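PDB 5E57: transcription regulator AmtR, which probably acts as a TetR-family transcription factor that binds regulatory DNA through a helix-turn-helix and takes part in nitrogen regulation. Local coordinates for residues Tyr26-Ile34 / Leu45-Leu56. Numbering follows the deposited sequence.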
ATOM      1  N   TYR A  26      -2.713 -17.670  -3.442  1.00 24.88           N
ATOM      2  CA  TYR A  26      -2.690 -18.545  -2.260  1.00 25.46           C
ATOM      3  C   TYR A  26      -3.690 -19.691  -2.356  1.00 24.27           C
ATOM      4  O   TYR A  26      -3.287 -20.839  -2.352  1.00 24.77           O
ATOM      5  CB  TYR A  26      -2.952 -17.721  -0.983  1.00 25.15           C
ATOM      6  CG  TYR A  26      -2.873 -18.578   0.225  1.00 25.78           C
ATOM      7  CD1 TYR A  26      -1.685 -19.117   0.601  1.00 23.23           C
ATOM      8  CD2 TYR A  26      -4.016 -18.856   1.007  1.00 27.81           C
ATOM      9  CE1 TYR A  26      -1.583 -19.905   1.755  1.00 27.91           C
ATOM     10  CE2 TYR A  26      -3.920 -19.638   2.144  1.00 28.21           C
ATOM     11  CZ  TYR A  26      -2.709 -20.187   2.503  1.00 24.77           C
ATOM     12  OH  TYR A  26      -2.593 -21.021   3.594  1.00 26.70           O
ATOM     13  N   GLY A  27      -4.981 -19.372  -2.434  1.00 26.96           N
ATOM     14  CA  GLY A  27      -6.071 -20.357  -2.639  1.00 29.10           C
ATOM     15  C   GLY A  27      -5.848 -21.322  -3.797  1.00 28.92           C
ATOM     16  O   GLY A  27      -6.059 -22.497  -3.671  1.00 27.13           O
ATOM     17  N   SER A  28      -5.354 -20.791  -4.902  1.00 27.49           N
ATOM     18  CA  SER A  28      -4.964 -21.515  -6.087  1.00 29.06           C
ATOM     19  C   SER A  28      -3.819 -22.447  -6.004  1.00 28.46           C
ATOM     20  O   SER A  28      -3.667 -23.209  -6.941  1.00 28.62           O
ATOM     21  CB  SER A  28      -4.358 -20.518  -7.087  1.00 30.03           C
ATOM     22  OG  SER A  28      -5.370 -19.756  -7.497  1.00 32.89           O
ATOM     23  N   THR A  29      -2.929 -22.286  -5.035  1.00 26.03           N
ATOM     24  CA  THR A  29      -1.698 -23.125  -4.972  1.00 26.32           C
ATOM     25  C   THR A  29      -1.914 -24.284  -3.974  1.00 25.34           C
ATOM     26  O   THR A  29      -2.136 -24.051  -2.812  1.00 23.71           O
ATOM     27  CB  THR A  29      -0.473 -22.303  -4.552  1.00 26.33           C
ATOM     28  OG1 THR A  29      -0.188 -21.268  -5.519  1.00 26.72           O
ATOM     29  CG2 THR A  29       0.749 -23.191  -4.402  1.00 29.01           C
ATOM     30  N   SER A  30      -1.837 -25.520  -4.446  1.00 27.58           N
ATOM     31  CA  SER A  30      -2.017 -26.702  -3.634  1.00 25.29           C
ATOM     32  C   SER A  30      -0.704 -27.073  -3.003  1.00 26.37           C
ATOM     33  O   SER A  30       0.396 -26.705  -3.512  1.00 25.71           O
ATOM     34  CB  SER A  30      -2.508 -27.848  -4.531  1.00 25.47           C
ATOM     35  OG  SER A  30      -1.474 -28.199  -5.454  1.00 24.06           O
ATOM     36  N   THR A  31      -0.786 -27.868  -1.918  1.00 25.61           N
ATOM     37  CA  THR A  31       0.411 -28.418  -1.331  1.00 24.98           C
ATOM     38  C   THR A  31       1.105 -29.360  -2.320  1.00 25.83           C
ATOM     39  O   THR A  31       2.311 -29.551  -2.256  1.00 27.12           O
ATOM     40  CB  THR A  31       0.173 -29.071   0.051  1.00 25.67           C
ATOM     41  OG1 THR A  31      -0.906 -29.994  -0.013  1.00 22.97           O
ATOM     42  CG2 THR A  31      -0.158 -27.982   1.055  1.00 24.56           C
ATOM     43  N   ARG A  32       0.345 -29.887  -3.271  1.00 28.89           N
ATOM     44  CA  ARG A  32       0.902 -30.804  -4.264  1.00 27.70           C
ATOM     45  C   ARG A  32       1.843 -30.025  -5.169  1.00 26.41           C
ATOM     46  O   ARG A  32       2.934 -30.507  -5.469  1.00 29.16           O
ATOM     47  CB  ARG A  32      -0.234 -31.499  -5.041  1.00 29.06           C
ATOM     48  N   ARG A  33       1.399 -28.838  -5.612  1.00 29.14           N
ATOM     49  CA  ARG A  33       2.206 -27.932  -6.469  1.00 28.96           C
ATOM     50  C   ARG A  33       3.479 -27.523  -5.783  1.00 28.46           C
ATOM     51  O   ARG A  33       4.554 -27.616  -6.333  1.00 28.51           O
ATOM     52  CB  ARG A  33       1.384 -26.694  -6.904  1.00 31.90           C
ATOM     53  N   ILE A  34       3.371 -27.113  -4.516  1.00 30.85           N
ATOM     54  CA  ILE A  34       4.538 -26.736  -3.750  1.00 27.88           C
ATOM     55  C   ILE A  34       5.549 -27.880  -3.668  1.00 28.65           C
ATOM     56  O   ILE A  34       6.753 -27.676  -3.788  1.00 26.74           O
ATOM     57  CB  ILE A  34       4.160 -26.329  -2.306  1.00 25.91           C
ATOM     58  CG1 ILE A  34       3.218 -25.128  -2.300  1.00 23.50           C
ATOM     59  CG2 ILE A  34       5.417 -25.960  -1.551  1.00 25.45           C
ATOM     60  CD1 ILE A  34       2.723 -24.757  -0.927  1.00 22.65           C
ATOM     61  N   LEU A  45       6.462 -33.197   2.815  1.00 31.54           N
ATOM     62  CA  LEU A  45       6.226 -31.774   3.123  1.00 31.46           C
ATOM     63  C   LEU A  45       5.475 -31.585   4.451  1.00 29.67           C
ATOM     64  O   LEU A  45       5.847 -30.677   5.218  1.00 24.31           O
ATOM     65  CB  LEU A  45       5.481 -31.126   1.966  1.00 32.88           C
ATOM     66  CG  LEU A  45       5.156 -29.657   2.007  1.00 33.79           C
ATOM     67  CD1 LEU A  45       4.694 -29.244   0.601  1.00 39.23           C
ATOM     68  CD2 LEU A  45       4.067 -29.389   2.992  1.00 31.57           C
ATOM     69  N   TYR A  46       4.520 -32.475   4.775  1.00 25.72           N
ATOM     70  CA  TYR A  46       3.719 -32.272   5.972  1.00 26.05           C
ATOM     71  C   TYR A  46       4.442 -32.348   7.240  1.00 26.05           C
ATOM     72  O   TYR A  46       3.905 -31.889   8.265  1.00 25.02           O
ATOM     73  CB  TYR A  46       2.452 -33.161   6.055  1.00 26.03           C
ATOM     74  CG  TYR A  46       1.589 -33.028   4.855  1.00 25.31           C
ATOM     75  CD1 TYR A  46       1.316 -31.791   4.326  1.00 24.39           C
ATOM     76  CD2 TYR A  46       1.078 -34.127   4.215  1.00 25.27           C
ATOM     77  CE1 TYR A  46       0.551 -31.678   3.191  1.00 25.68           C
ATOM     78  CE2 TYR A  46       0.303 -34.018   3.092  1.00 25.99           C
ATOM     79  CZ  TYR A  46       0.038 -32.795   2.572  1.00 24.75           C
ATOM     80  OH  TYR A  46      -0.755 -32.650   1.427  1.00 23.19           O
ATOM     81  N   HIS A  47       5.650 -32.911   7.224  1.00 29.84           N
ATOM     82  CA  HIS A  47       6.430 -33.028   8.467  1.00 29.45           C
ATOM     83  C   HIS A  47       7.265 -31.802   8.694  1.00 31.30           C
ATOM     84  O   HIS A  47       7.847 -31.663   9.755  1.00 32.13           O
ATOM     85  CB  HIS A  47       7.256 -34.314   8.519  1.00 34.18           C
ATOM     86  CG  HIS A  47       6.403 -35.540   8.437  1.00 34.76           C
ATOM     87  ND1 HIS A  47       5.394 -35.800   9.339  1.00 31.03           N
ATOM     88  CD2 HIS A  47       6.321 -36.495   7.487  1.00 34.61           C
ATOM     89  CE1 HIS A  47       4.760 -36.894   8.968  1.00 32.40           C
ATOM     90  NE2 HIS A  47       5.302 -37.333   7.850  1.00 33.74           N
ATOM     91  N   HIS A  48       7.224 -30.872   7.736  1.00 29.81           N
ATOM     92  CA  HIS A  48       7.718 -29.512   7.971  1.00 28.24           C
ATOM     93  C   HIS A  48       6.568 -28.537   8.234  1.00 28.23           C
ATOM     94  O   HIS A  48       6.595 -27.748   9.172  1.00 25.70           O
ATOM     95  CB  HIS A  48       8.524 -29.106   6.778  1.00 30.45           C
ATOM     96  CG  HIS A  48       9.725 -29.982   6.553  1.00 30.90           C
ATOM     97  ND1 HIS A  48      10.798 -30.013   7.421  1.00 32.40           N
ATOM     98  CD2 HIS A  48      10.030 -30.844   5.556  1.00 31.63           C
ATOM     99  CE1 HIS A  48      11.724 -30.844   6.968  1.00 32.14           C
ATOM    100  NE2 HIS A  48      11.286 -31.365   5.835  1.00 34.09           N
ATOM    101  N   PHE A  49       5.532 -28.633   7.426  1.00 25.57           N
ATOM    102  CA  PHE A  49       4.362 -27.796   7.560  1.00 26.83           C
ATOM    103  C   PHE A  49       3.132 -28.662   7.290  1.00 25.72           C
ATOM    104  O   PHE A  49       2.887 -29.093   6.138  1.00 23.02           O
ATOM    105  CB  PHE A  49       4.393 -26.632   6.549  1.00 25.42           C
ATOM    106  CG  PHE A  49       5.572 -25.707   6.728  1.00 26.96           C
ATOM    107  CD1 PHE A  49       5.555 -24.729   7.721  1.00 26.78           C
ATOM    108  CD2 PHE A  49       6.720 -25.840   5.937  1.00 26.70           C
ATOM    109  CE1 PHE A  49       6.639 -23.886   7.904  1.00 26.09           C
ATOM    110  CE2 PHE A  49       7.810 -24.989   6.106  1.00 27.49           C
ATOM    111  CZ  PHE A  49       7.755 -24.007   7.112  1.00 26.95           C
ATOM    112  N   ALA A  50       2.324 -28.834   8.332  1.00 23.47           N
ATOM    113  CA  ALA A  50       1.243 -29.815   8.311  1.00 28.41           C
ATOM    114  C   ALA A  50       0.109 -29.316   7.384  1.00 27.49           C
ATOM    115  O   ALA A  50      -0.666 -30.090   6.746  1.00 27.81           O
ATOM    116  CB  ALA A  50       0.771 -30.019   9.749  1.00 28.18           C
ATOM    117  N   THR A  51      -0.002 -27.994   7.322  1.00 24.08           N
ATOM    118  CA  THR A  51      -1.008 -27.371   6.471  1.00 23.36           C
ATOM    119  C   THR A  51      -0.423 -26.221   5.702  1.00 23.36           C
ATOM    120  O   THR A  51       0.671 -25.691   6.050  1.00 19.65           O
ATOM    121  CB  THR A  51      -2.184 -26.803   7.258  1.00 23.33           C
ATOM    122  OG1 THR A  51      -1.741 -25.667   8.042  1.00 24.11           O
ATOM    123  CG2 THR A  51      -2.748 -27.871   8.137  1.00 24.96           C
ATOM    124  N   LYS A  52      -1.162 -25.854   4.661  1.00 22.46           N
ATOM    125  CA  LYS A  52      -0.776 -24.750   3.819  1.00 24.83           C
ATOM    126  C   LYS A  52      -0.769 -23.492   4.679  1.00 24.78           C
ATOM    127  O   LYS A  52       0.150 -22.658   4.556  1.00 21.88           O
ATOM    128  CB  LYS A  52      -1.709 -24.628   2.604  1.00 28.10           C
ATOM    129  CG  LYS A  52      -1.248 -23.591   1.602  1.00 31.91           C
ATOM    130  CD  LYS A  52      -1.976 -23.651   0.249  1.00 32.27           C
ATOM    131  CE  LYS A  52      -3.467 -23.592   0.328  1.00 31.55           C
ATOM    132  NZ  LYS A  52      -4.052 -23.392  -1.041  1.00 30.16           N
ATOM    133  N   ASP A  53      -1.775 -23.367   5.558  1.00 21.52           N
ATOM    134  CA  ASP A  53      -1.894 -22.225   6.441  1.00 21.79           C
ATOM    135  C   ASP A  53      -0.641 -22.055   7.303  1.00 22.68           C
ATOM    136  O   ASP A  53      -0.219 -20.918   7.580  1.00 21.63           O
ATOM    137  CB  ASP A  53      -3.150 -22.367   7.323  1.00 22.47           C
ATOM    138  CG  ASP A  53      -4.424 -21.924   6.643  1.00 24.18           C
ATOM    139  OD1 ASP A  53      -4.457 -21.367   5.499  1.00 24.06           O
ATOM    140  OD2 ASP A  53      -5.457 -22.076   7.306  1.00 24.83           O
ATOM    141  N   ASP A  54      -0.068 -23.176   7.775  1.00 24.77           N
ATOM    142  CA  ASP A  54       1.147 -23.128   8.564  1.00 23.50           C
ATOM    143  C   ASP A  54       2.256 -22.543   7.742  1.00 25.67           C
ATOM    144  O   ASP A  54       3.180 -21.881   8.291  1.00 22.92           O
ATOM    145  CB  ASP A  54       1.602 -24.514   9.009  1.00 26.98           C
ATOM    146  CG  ASP A  54       0.682 -25.133  10.091  1.00 28.40           C
ATOM    147  OD1 ASP A  54       0.046 -24.385  10.863  1.00 24.40           O
ATOM    148  OD2 ASP A  54       0.603 -26.367  10.145  1.00 30.18           O
ATOM    149  N   ILE A  55       2.234 -22.787   6.425  1.00 22.88           N
ATOM    150  CA  ILE A  55       3.333 -22.257   5.554  1.00 22.38           C
ATOM    151  C   ILE A  55       3.216 -20.719   5.465  1.00 22.82           C
ATOM    152  O   ILE A  55       4.186 -19.978   5.644  1.00 21.86           O
ATOM    153  CB  ILE A  55       3.263 -22.871   4.127  1.00 23.54           C
ATOM    154  CG1 ILE A  55       3.479 -24.409   4.207  1.00 23.30           C
ATOM    155  CG2 ILE A  55       4.270 -22.221   3.216  1.00 21.68           C
ATOM    156  CD1 ILE A  55       3.177 -25.158   2.916  1.00 21.99           C
ATOM    157  N   LEU A  56       1.997 -20.270   5.214  1.00 21.72           N
ATOM    158  CA  LEU A  56       1.669 -18.856   5.138  1.00 22.51           C
ATOM    159  C   LEU A  56       1.958 -18.155   6.441  1.00 21.69           C
ATOM    160  O   LEU A  56       2.481 -17.036   6.436  1.00 20.33           O
ATOM    161  CB  LEU A  56       0.178 -18.658   4.745  1.00 22.05           C
ATOM    162  CG  LEU A  56      -0.368 -17.225   4.584  1.00 24.34           C
ATOM    163  CD1 LEU A  56       0.374 -16.493   3.473  1.00 24.69           C
ATOM    164  CD2 LEU A  56      -1.853 -17.200   4.270  1.00 26.96           C
TER
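K52 reaches across to the turn ahead of helix 31-38 and donates from NZ to two backbone carbonyls, T29 O at 2.7 Å and Y26 O at 3.0 Å. A long lysine suits this task: one bend at chi3 (54°) swings the ammonium onto the turn. T29 N closes the type I turn on Y26 O from the opposite face of that carbonyl, so one oxygen serves both. The same ammonium lies over the Y26 ring, 4.8 Å from its centroid, a cation-pi arrangement. Y26 OH donates to the anti lone pair of D53 OD1 at 2.7 Å, ring and carboxylate nearly coplanar (10° apart); chi1 (-178°) extends the ring away from its own backbone N to get there. On the opposite ring face L56 CD2 makes a CH-pi contact at 3.8 Å from the centroid, so a flat aromatic fits the slot between K52 and L56.

T31 sets its methyl CG2 against K52 CB, while its OG1 is hydrogen-bonded to Q42 and lies at the Y46 ring edge, in plane. Branched I34 fills the buried side: CD1 meets I55 CD1 tip to tip at 3.9 Å, and the side chain crosses L45 at about a right angle, CG2 against L45 CD1. S30 and T51 are the helix N-caps, S30 OG accepting from R33 N and T51 OG1 from D54 N; a weak return bond, T51 N to D54 OD2, completes a capping box.

The contact ties the turn leading into the predicted helix-turn-helix, and the first turn of helix 31-38, to helix 52-61, while helix 9-23 packs against T29 and I55 and supplies F21 edge-to-face to Y26.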